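Formate dehydrogenase (Pyrobaculum aerophilum, PDB 1QP8) probably acts as an NAD(P)H-dependent dehydrogenase of the D-isomer specific 2-hydroxyacid family, reducing small 2-oxoacids such as glyoxylate or hydroxypyruvate. Local coordinates at residues A198-D203 with P228-A233. Numbering follows the deposited sequence.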
# COMPACT_ATOMS: atom_id res chain seq x y z
N ALA A 198 1.08 -21.44 11.25
CA ALA A 198 1.33 -22.52 10.31
C ALA A 198 0.14 -22.92 9.45
O ALA A 198 0.28 -23.70 8.52
CB ALA A 198 1.84 -23.72 11.06
N LEU A 199 -1.04 -22.38 9.77
CA LEU A 199 -2.24 -22.69 9.00
C LEU A 199 -2.28 -21.79 7.77
O LEU A 199 -3.07 -22.01 6.84
CB LEU A 199 -3.48 -22.45 9.85
CG LEU A 199 -3.52 -23.16 11.21
CD1 LEU A 199 -4.80 -22.77 11.95
CD2 LEU A 199 -3.46 -24.66 11.01
N MSE A 200 -1.43 -20.77 7.76
CA MSE A 200 -1.39 -19.86 6.63
C MSE A 200 -0.60 -20.48 5.50
O MSE A 200 -0.02 -21.54 5.67
CB MSE A 200 -0.74 -18.54 7.05
CG MSE A 200 -1.54 -17.73 8.05
SE MSE A 200 -0.80 -16.11 8.33
CE MSE A 200 0.36 -16.55 9.64
N ALA A 201 -0.60 -19.83 4.35
CA ALA A 201 0.14 -20.31 3.20
C ALA A 201 1.63 -20.23 3.54
O ALA A 201 2.05 -19.34 4.27
CB ALA A 201 -0.17 -19.44 2.00
N GLU A 202 2.43 -21.16 3.02
CA GLU A 202 3.86 -21.12 3.33
C GLU A 202 4.49 -19.90 2.71
O GLU A 202 5.63 -19.56 2.98
CB GLU A 202 4.55 -22.39 2.83
CG GLU A 202 4.12 -23.64 3.57
CD GLU A 202 5.22 -24.67 3.66
OE1 GLU A 202 5.73 -25.07 2.59
OE2 GLU A 202 5.58 -25.09 4.78
N ASP A 203 3.69 -19.22 1.89
CA ASP A 203 4.10 -18.03 1.18
C ASP A 203 3.55 -16.74 1.80
O ASP A 203 3.85 -15.63 1.35
CB ASP A 203 3.63 -18.18 -0.26
CG ASP A 203 3.88 -16.96 -1.07
OD1 ASP A 203 5.06 -16.60 -1.23
OD2 ASP A 203 2.89 -16.37 -1.55
N PRO A 228 10.95 -19.88 4.50
CA PRO A 228 11.69 -18.75 3.94
C PRO A 228 10.79 -17.74 3.23
O PRO A 228 11.05 -16.53 3.27
CB PRO A 228 12.69 -19.43 3.01
CG PRO A 228 12.96 -20.74 3.70
CD PRO A 228 11.56 -21.16 4.10
N GLN A 229 9.73 -18.22 2.58
CA GLN A 229 8.80 -17.36 1.87
C GLN A 229 7.82 -16.69 2.83
O GLN A 229 7.11 -15.75 2.46
CB GLN A 229 8.02 -18.18 0.85
CG GLN A 229 8.88 -19.08 -0.01
CD GLN A 229 9.73 -18.30 -0.97
OE1 GLN A 229 9.23 -17.65 -1.89
NE2 GLN A 229 11.05 -18.34 -0.77
N PHE A 230 7.76 -17.19 4.06
CA PHE A 230 6.86 -16.61 5.05
C PHE A 230 7.50 -15.31 5.56
O PHE A 230 8.66 -15.28 5.96
CB PHE A 230 6.64 -17.57 6.21
CG PHE A 230 5.61 -17.08 7.21
CD1 PHE A 230 4.26 -17.30 7.00
CD2 PHE A 230 6.01 -16.42 8.37
CE1 PHE A 230 3.31 -16.87 7.93
CE2 PHE A 230 5.07 -15.99 9.31
CZ PHE A 230 3.72 -16.21 9.09
N ILE A 231 6.73 -14.24 5.56
CA ILE A 231 7.26 -12.97 6.00
C ILE A 231 6.54 -12.35 7.17
O ILE A 231 5.32 -12.30 7.22
CB ILE A 231 7.28 -11.97 4.84
CG1 ILE A 231 8.22 -12.47 3.75
CG2 ILE A 231 7.68 -10.60 5.36
CD1 ILE A 231 8.33 -11.53 2.58
N PHE A 232 7.32 -11.84 8.10
CA PHE A 232 6.79 -11.19 9.28
C PHE A 232 7.17 -9.72 9.16
O PHE A 232 8.35 -9.38 9.18
CB PHE A 232 7.41 -11.80 10.52
CG PHE A 232 6.87 -11.26 11.80
CD1 PHE A 232 5.53 -11.47 12.14
CD2 PHE A 232 7.68 -10.56 12.68
CE1 PHE A 232 5.00 -10.98 13.34
CE2 PHE A 232 7.17 -10.06 13.89
CZ PHE A 232 5.83 -10.28 14.22
N ALA A 233 6.17 -8.86 9.02
CA ALA A 233 6.40 -7.42 8.93
C ALA A 233 5.73 -6.80 10.14
O ALA A 233 4.51 -6.82 10.24
CB ALA A 233 5.79 -6.87 7.65
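Met-200, a selenomethionine in this model, meets Phe-230 in a Met-aromatic contact at the edge of the ring. Its SE lies 5.5 Å from the centroid of the Phe-230 ring, 82° off the ring normal, and its terminal CE abuts the CE1–CZ edge close to the ring plane. A bend at chi3 (-87°) turns that methyl onto the edge; a long, unbranched, flexible side chain suits the task. Phe-230 has CG anti to its backbone N (chi1 -174°), which carries the ring toward Met-200, and beside Ile-223 and Leu-224 of helix 217-226 and Phe-206 of strand 205-208. Trimming Phe-230 to an alanine is likely to leave the Met-200 methyl without its aromatic partner and to open a gap against Ile-223, Leu-224 and Phe-206.

On the polar side, oxygens merely rest against carbon in van der Waals contact. Glu-202 O sits 3.5 Å from Gln-229 CB, and Ala-201 O approaches the Phe-230 ring edge at CD1, 4.1 Å away. Asp-203 OD1 lies 3.9 Å from Gln-229 CB, but its carboxylate is committed to a salt bridge from OD2 to Arg-176. The exposed Gln-229 amide turns away, as befits a polar residue at the surface.

Within this Rossmann-type domain the contact joins the loops leading into neighbouring parallel strands 205-208 and 231-234, away from the NADPH site. Its chemistry implies apolar cohesion at the buried Met-200/Phe-230 end and van der Waals contact alone at the exposed Gln-229 end, with hydrogen bonding between the two segments playing no part.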